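Local coordinates for succinylglutamate desuccinylase/aspartoacylase (Ruegeria sp. TM1040, PDB 3NA6), which probably hydrolyses the amide bond of an N-acyl amino acid such as N-succinylglutamate, in a metal-dependent reaction, at residues K50-T55 with N231-F236; D139-F144 with G193-A198; F172-A177 with V205-E210. One frame throughout, in Å; residues are numbered along the deposited sequence.

In the fold
All three contacts are fixed to one mixed sheet, in which strands 51-55, 140-143 and 205-210 run side by side and parallel. Interactions 1 and 3 pack helices 219-235 and 165-178 on one face; interaction 2 brings helix 195-200 to the other. Interaction 3 is small and wholly apolar. Interaction 1 is also apolar at its buried end, but its other end comes to the surface at the exposed Lys-50, where a water joins the backbones. Interaction 2 is buried yet polar, built from a carboxylate, a phenol and waters. Thr-55 OG1 bonds to Asp-143 OD1, tying interactions 1 and 2, while backbone bonds of Ala-141 and Asp-143 with Val-207 join interactions 2 and 3.

Interaction 1. Residues K50-T55 with N231-F236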
# COMPACT_ATOMS: atom_id res chain seq x y z
N LYS A 50 -10.63 7.45 -47.01
CA LYS A 50 -9.81 6.70 -46.09
C LYS A 50 -10.46 6.58 -44.71
O LYS A 50 -11.32 7.41 -44.30
CB LYS A 50 -8.46 7.38 -45.91
CG LYS A 50 -7.52 7.40 -47.11
CD LYS A 50 -6.14 7.83 -46.65
CE LYS A 50 -5.33 8.47 -47.75
NZ LYS A 50 -4.69 7.50 -48.65
N THR A 51 -10.05 5.53 -44.00
CA THR A 51 -10.32 5.40 -42.59
C THR A 51 -9.05 5.74 -41.86
O THR A 51 -7.98 5.24 -42.23
CB THR A 51 -10.73 3.97 -42.21
OG1 THR A 51 -12.01 3.66 -42.81
CG2 THR A 51 -10.79 3.83 -40.64
N ALA A 52 -9.15 6.63 -40.87
CA ALA A 52 -8.04 6.94 -39.98
C ALA A 52 -8.38 6.44 -38.58
O ALA A 52 -9.49 6.66 -38.07
CB ALA A 52 -7.74 8.44 -39.94
N LEU A 53 -7.39 5.78 -37.98
CA LEU A 53 -7.44 5.35 -36.60
C LEU A 53 -6.58 6.29 -35.77
O LEU A 53 -5.36 6.39 -35.95
CB LEU A 53 -6.96 3.91 -36.47
CG LEU A 53 -7.06 3.25 -35.08
CD1 LEU A 53 -8.51 3.19 -34.54
CD2 LEU A 53 -6.43 1.85 -35.13
N LEU A 54 -7.25 6.98 -34.85
CA LEU A 54 -6.67 8.10 -34.09
C LEU A 54 -6.65 7.75 -32.61
O LEU A 54 -7.70 7.48 -32.00
CB LEU A 54 -7.47 9.38 -34.32
CG LEU A 54 -7.77 9.67 -35.80
CD1 LEU A 54 -8.81 10.72 -35.93
CD2 LEU A 54 -6.48 10.03 -36.50
N THR A 55 -5.46 7.71 -32.03
CA THR A 55 -5.33 7.34 -30.63
C THR A 55 -4.57 8.39 -29.82
O THR A 55 -3.61 8.99 -30.32
CB THR A 55 -4.60 6.00 -30.51
OG1 THR A 55 -3.46 5.99 -31.40
CG2 THR A 55 -5.55 4.85 -30.88
N ASN A 231 -4.70 19.23 -39.88
CA ASN A 231 -3.84 19.17 -41.05
C ASN A 231 -3.69 17.77 -41.65
O ASN A 231 -3.85 17.61 -42.87
CB ASN A 231 -2.45 19.71 -40.77
CG ASN A 231 -2.38 21.25 -40.73
OD1 ASN A 231 -3.32 21.95 -41.08
ND2 ASN A 231 -1.25 21.76 -40.29
N VAL A 232 -3.34 16.77 -40.82
CA VAL A 232 -3.14 15.43 -41.39
C VAL A 232 -4.46 14.85 -41.92
O VAL A 232 -4.48 14.17 -42.95
CB VAL A 232 -2.40 14.44 -40.46
CG1 VAL A 232 -1.02 15.00 -40.09
CG2 VAL A 232 -3.22 14.13 -39.21
N LEU A 233 -5.56 15.14 -41.22
CA LEU A 233 -6.87 14.68 -41.71
C LEU A 233 -7.27 15.32 -43.06
O LEU A 233 -7.92 14.65 -43.89
CB LEU A 233 -7.96 14.87 -40.64
CG LEU A 233 -7.85 13.96 -39.39
CD1 LEU A 233 -8.98 14.25 -38.40
CD2 LEU A 233 -7.80 12.48 -39.77
N ILE A 234 -6.87 16.56 -43.30
CA ILE A 234 -7.00 17.19 -44.63
C ILE A 234 -6.06 16.49 -45.65
O ILE A 234 -6.48 16.16 -46.76
CB ILE A 234 -6.72 18.71 -44.60
CG1 ILE A 234 -7.82 19.43 -43.79
CG2 ILE A 234 -6.68 19.31 -46.05
CD1 ILE A 234 -7.50 20.94 -43.39
N HIS A 235 -4.80 16.29 -45.27
CA HIS A 235 -3.80 15.59 -46.09
C HIS A 235 -4.32 14.21 -46.54
O HIS A 235 -4.14 13.81 -47.71
CB HIS A 235 -2.48 15.46 -45.29
CG HIS A 235 -1.35 14.75 -46.00
ND1 HIS A 235 -0.56 15.38 -46.94
CD2 HIS A 235 -0.89 13.49 -45.89
CE1 HIS A 235 0.36 14.52 -47.37
NE2 HIS A 235 0.18 13.37 -46.75
N PHE A 236 -4.99 13.51 -45.62
CA PHE A 236 -5.54 12.18 -45.90
C PHE A 236 -6.89 12.23 -46.62
O PHE A 236 -7.48 11.17 -46.92
CB PHE A 236 -5.70 11.36 -44.60
CG PHE A 236 -4.38 11.05 -43.88
CD1 PHE A 236 -3.25 10.67 -44.59
CD2 PHE A 236 -4.32 11.09 -42.50
CE1 PHE A 236 -2.07 10.34 -43.92
CE2 PHE A 236 -3.13 10.76 -41.83
CZ PHE A 236 -2.01 10.41 -42.56
O HOH W 1 -9.67 10.17 -48.16
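Lys-50 meets Phe-236, the residue just past helix 219-235. The lysine chain runs across the phenylalanine side chain at roughly a right angle: CD passes 4.1 Å from Phe-236 CB, and CE comes to 3.5 Å from the Phe-236 carbonyl O. Its bend at chi4 (-82°) turns the ammonium end aside after that crossing, so the aliphatic part does the touching. The same Phe-236 O takes a bond from a water at 2.7 Å, and this water in turn accepts from Lys-50 N at 3.1 Å, bridging the two backbones. A calcium ion held by Thr-82 and by Gly-237, the residue after Phe-236, lies about 8 Å from the lysine side chain. Deeper in, the contact becomes the helix-on-sheet packing of an alpha/beta fold, with helix 219-235 lying over the central parallel strands. Ala-52 points its CB at the helix and meets Leu-233 CD2 at 4.0 Å. Two residues on, Leu-54 brings its own CD2 to within 4.3 Å of that Leu-233 CD2 methyl, which thus serves both strand residues. With CG anti to the carbonyl carbon (chi1 -68°), Leu-233 turns its CD2 branch to the strand, while CD1 carries on along the extended direction. Leu-85 of the neighbouring strand 83-88 touches both leucines, and Val-140 on the other flank touches Ala-52 and Phe-236.

Interaction 2. Residues D139-F144 with G193-A198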
# COMPACT_ATOMS: atom_id res chain seq x y z
N ASP A 139 -6.72 2.77 -43.02
CA ASP A 139 -5.68 3.04 -44.01
C ASP A 139 -4.47 3.77 -43.42
O ASP A 139 -3.31 3.57 -43.85
CB ASP A 139 -6.31 3.86 -45.13
CG ASP A 139 -7.48 3.13 -45.76
OD1 ASP A 139 -7.24 2.07 -46.37
OD2 ASP A 139 -8.63 3.57 -45.58
N VAL A 140 -4.75 4.60 -42.42
CA VAL A 140 -3.71 5.42 -41.78
C VAL A 140 -3.95 5.46 -40.29
O VAL A 140 -5.05 5.15 -39.81
CB VAL A 140 -3.71 6.85 -42.39
CG1 VAL A 140 -3.52 6.75 -43.89
CG2 VAL A 140 -5.01 7.61 -42.06
N ALA A 141 -2.91 5.79 -39.54
CA ALA A 141 -3.01 5.92 -38.08
C ALA A 141 -2.29 7.18 -37.60
O ALA A 141 -1.23 7.52 -38.11
CB ALA A 141 -2.43 4.70 -37.36
N VAL A 142 -2.86 7.82 -36.58
CA VAL A 142 -2.23 8.93 -35.86
C VAL A 142 -2.23 8.58 -34.39
O VAL A 142 -3.28 8.34 -33.81
CB VAL A 142 -2.97 10.28 -36.07
CG1 VAL A 142 -2.18 11.40 -35.39
CG2 VAL A 142 -3.13 10.56 -37.54
N ASP A 143 -1.02 8.46 -33.83
CA ASP A 143 -0.79 8.07 -32.45
C ASP A 143 0.02 9.15 -31.71
O ASP A 143 1.21 9.31 -31.94
CB ASP A 143 -0.06 6.71 -32.37
CG ASP A 143 0.00 6.15 -30.94
OD1 ASP A 143 -1.01 6.11 -30.20
OD2 ASP A 143 1.10 5.72 -30.55
N PHE A 144 -0.64 9.85 -30.79
CA PHE A 144 -0.08 11.00 -30.08
C PHE A 144 0.72 10.53 -28.89
O PHE A 144 0.25 9.68 -28.13
CB PHE A 144 -1.19 11.92 -29.55
CG PHE A 144 -1.87 12.75 -30.60
CD1 PHE A 144 -1.39 13.99 -30.93
CD2 PHE A 144 -3.01 12.29 -31.25
CE1 PHE A 144 -2.03 14.77 -31.86
CE2 PHE A 144 -3.64 13.05 -32.19
CZ PHE A 144 -3.15 14.31 -32.50
N GLY A 193 7.68 -4.87 -30.93
CA GLY A 193 6.53 -4.70 -30.04
C GLY A 193 5.82 -3.35 -30.04
O GLY A 193 4.81 -3.19 -29.38
N MSE A 194 6.35 -2.37 -30.78
CA MSE A 194 5.75 -1.06 -30.81
C MSE A 194 4.53 -0.95 -31.73
O MSE A 194 4.42 -1.63 -32.77
CB MSE A 194 6.80 -0.01 -31.15
CG MSE A 194 7.66 0.38 -29.93
SE MSE A 194 8.88 1.73 -30.49
CE MSE A 194 7.79 3.28 -30.30
N TYR A 195 3.61 -0.10 -31.31
CA TYR A 195 2.45 0.25 -32.09
C TYR A 195 2.86 0.78 -33.45
O TYR A 195 2.31 0.36 -34.45
CB TYR A 195 1.61 1.29 -31.37
CG TYR A 195 0.31 1.57 -32.06
CD1 TYR A 195 -0.62 0.57 -32.28
CD2 TYR A 195 0.00 2.85 -32.49
CE1 TYR A 195 -1.83 0.85 -32.91
CE2 TYR A 195 -1.18 3.12 -33.12
CZ TYR A 195 -2.10 2.13 -33.32
OH TYR A 195 -3.27 2.44 -33.95
N ASP A 196 3.83 1.67 -33.49
CA ASP A 196 4.29 2.24 -34.75
C ASP A 196 4.67 1.14 -35.73
O ASP A 196 4.34 1.21 -36.91
CB ASP A 196 5.50 3.14 -34.57
CG ASP A 196 5.24 4.34 -33.64
OD1 ASP A 196 4.08 4.78 -33.46
OD2 ASP A 196 6.24 4.86 -33.10
N THR A 197 5.40 0.14 -35.25
CA THR A 197 5.78 -1.00 -36.08
C THR A 197 4.57 -1.80 -36.59
O THR A 197 4.51 -2.18 -37.75
CB THR A 197 6.80 -1.87 -35.33
OG1 THR A 197 7.84 -1.00 -34.85
CG2 THR A 197 7.42 -2.96 -36.21
N ALA A 198 3.58 -2.01 -35.74
CA ALA A 198 2.36 -2.69 -36.12
C ALA A 198 1.70 -2.01 -37.33
O ALA A 198 1.25 -2.69 -38.26
CB ALA A 198 1.37 -2.72 -34.93
O HOH W 2 -3.75 5.04 -33.94
O HOH W 3 3.27 6.25 -31.71
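Asp-143 leans on the ring of Tyr-195 with its carboxylate turned 67° from the ring plane. The approach is oblique and falls at the CD2 and CE2 atoms: Asp-143 CG and OD2 are each 3.6 Å from Tyr-195 CD2, while the aspartate CB is 3.8 Å from CE2. Both side chains leave the backbone alike, CG anti to N, with chi1 -171° in Asp-143 and -173° in Tyr-195, and these torsions lay the aspartate CB and carboxylate beside that part of the ring. The phenol end of Tyr-195 runs on past the aspartate, so that OH comes 4.2 Å from Ala-141 CB and meets a water at 2.6 Å; that water also makes a weak bond to Val-142 O. Here the first turn of helix 195-200, with Met-194 (a selenomethionine) at the N-cap position, covers the C-terminal part of a parallel strand, the end of the sheet where enzymes of the zinc carboxypeptidase-like clan keep their active site. In keeping with this, Asp-143 OD2 bonds to His-145 NE2, a residue of a possible empty metal site with His-59 and Glu-62, and to Asn-58 ND2, while OD1 takes Thr-55 OG1. An alanine in place of Asp-143 would remove the whole carboxylate and would probably leave His-145 and Thr-55 without their common partner, the imidazole then being less fixed in its rotation. Phe-91 meets the Tyr-195 ring in an edge-to-face stack.

Interaction 3. Residues F172-A177 with V205-E210; sequences FAAMQA and VLVTTE
Helix 165-178 passes over the first half of strand 205-210, with Ala-174 CA 6.6 Å from Val-207 CA and 7.7 Å from Val-205 CA. A single methyl makes the contact from the helix side. Ala-174 CB points at the strand and touches two valines two residues apart on the same face: Val-207 CG2 at 3.5 Å and Val-205 CG1 at 3.8 Å. The valines present different branches. In Val-205 the touching methyl is the one anti to the backbone N (chi1 169°), whereas in Val-207 it is the one anti to the carbonyl carbon. Val-205 CG1 and Val-207 CG2 stand 4.5 Å apart, and the alanine CB sits against both, so its small size lets the helix backbone come down close to the strand. Phe-236, just past helix 219-235, also packs on Ala-174 and Val-205, while Phe-178 of helix 165-178 reaches Val-207. The chain returns from helix 165-178 by way of strand 182-186 and helix 195-200, and the result is a strand layered between helices, the three-layer alpha/beta/alpha build of the zinc carboxypeptidase-like catalytic domain.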
# COMPACT_ATOMS: atom_id res chain seq x y z
N PHE A 172 6.82 10.62 -44.30
CA PHE A 172 7.49 11.93 -44.23
C PHE A 172 6.55 13.09 -44.64
O PHE A 172 6.49 14.16 -43.99
CB PHE A 172 8.75 11.91 -45.12
CG PHE A 172 9.52 13.20 -45.13
CD1 PHE A 172 10.41 13.52 -44.11
CD2 PHE A 172 9.35 14.11 -46.15
CE1 PHE A 172 11.10 14.75 -44.12
CE2 PHE A 172 10.04 15.33 -46.16
CZ PHE A 172 10.90 15.64 -45.15
N ALA A 173 5.83 12.88 -45.73
CA ALA A 173 4.87 13.87 -46.23
C ALA A 173 3.77 14.12 -45.20
O ALA A 173 3.38 15.28 -44.97
CB ALA A 173 4.27 13.42 -47.57
N ALA A 174 3.28 13.06 -44.56
CA ALA A 174 2.21 13.22 -43.54
C ALA A 174 2.73 14.01 -42.31
O ALA A 174 2.00 14.80 -41.69
CB ALA A 174 1.61 11.85 -43.14
N MSE A 175 4.00 13.80 -41.99
CA MSE A 175 4.64 14.46 -40.85
C MSE A 175 4.83 15.93 -41.16
O MSE A 175 4.55 16.76 -40.30
CB MSE A 175 5.99 13.77 -40.52
CG MSE A 175 6.78 14.40 -39.35
SE MSE A 175 7.85 15.91 -39.95
CE MSE A 175 9.25 14.80 -40.77
N GLN A 176 5.30 16.25 -42.37
CA GLN A 176 5.34 17.64 -42.80
C GLN A 176 3.98 18.33 -42.74
O GLN A 176 3.92 19.50 -42.34
CB GLN A 176 5.89 17.81 -44.22
CG GLN A 176 7.33 17.41 -44.37
CD GLN A 176 7.89 17.85 -45.70
OE1 GLN A 176 7.26 17.70 -46.76
NE2 GLN A 176 9.08 18.41 -45.65
N ALA A 177 2.91 17.65 -43.19
CA ALA A 177 1.57 18.25 -43.14
C ALA A 177 1.19 18.59 -41.69
O ALA A 177 0.56 19.61 -41.46
CB ALA A 177 0.52 17.32 -43.73
N VAL A 205 0.63 4.33 -43.48
CA VAL A 205 1.19 5.57 -42.96
C VAL A 205 0.86 5.75 -41.49
O VAL A 205 -0.29 5.55 -41.05
CB VAL A 205 0.68 6.82 -43.75
CG1 VAL A 205 1.06 8.10 -43.04
CG2 VAL A 205 1.26 6.81 -45.13
N LEU A 206 1.89 6.09 -40.72
CA LEU A 206 1.77 6.37 -39.32
C LEU A 206 2.26 7.80 -39.08
O LEU A 206 3.31 8.18 -39.60
CB LEU A 206 2.60 5.39 -38.47
CG LEU A 206 2.69 5.90 -37.02
CD1 LEU A 206 1.61 5.24 -36.14
CD2 LEU A 206 4.09 5.77 -36.47
N VAL A 207 1.49 8.57 -38.31
CA VAL A 207 1.87 9.92 -37.87
C VAL A 207 2.03 9.83 -36.36
O VAL A 207 1.16 9.29 -35.66
CB VAL A 207 0.76 10.94 -38.27
CG1 VAL A 207 0.87 12.24 -37.50
CG2 VAL A 207 0.80 11.15 -39.76
N THR A 208 3.17 10.25 -35.85
CA THR A 208 3.42 10.21 -34.43
C THR A 208 4.04 11.52 -33.96
O THR A 208 4.55 12.30 -34.77
CB THR A 208 4.22 8.96 -33.98
OG1 THR A 208 4.20 8.85 -32.54
CG2 THR A 208 5.67 8.97 -34.48
N THR A 209 3.96 11.76 -32.66
CA THR A 209 4.44 13.00 -32.07
C THR A 209 5.18 12.83 -30.73
O THR A 209 5.14 11.76 -30.06
CB THR A 209 3.26 13.88 -31.73
OG1 THR A 209 2.55 13.28 -30.64
CG2 THR A 209 2.30 14.04 -32.88
N GLU A 210 5.82 13.91 -30.32
CA GLU A 210 6.13 14.17 -28.89
C GLU A 210 5.81 15.64 -28.67
O GLU A 210 6.56 16.48 -29.13
CB GLU A 210 7.61 13.92 -28.58
CG GLU A 210 8.04 12.45 -28.61
CD GLU A 210 7.56 11.65 -27.41
OE1 GLU A 210 6.87 12.21 -26.55
OE2 GLU A 210 7.89 10.45 -27.32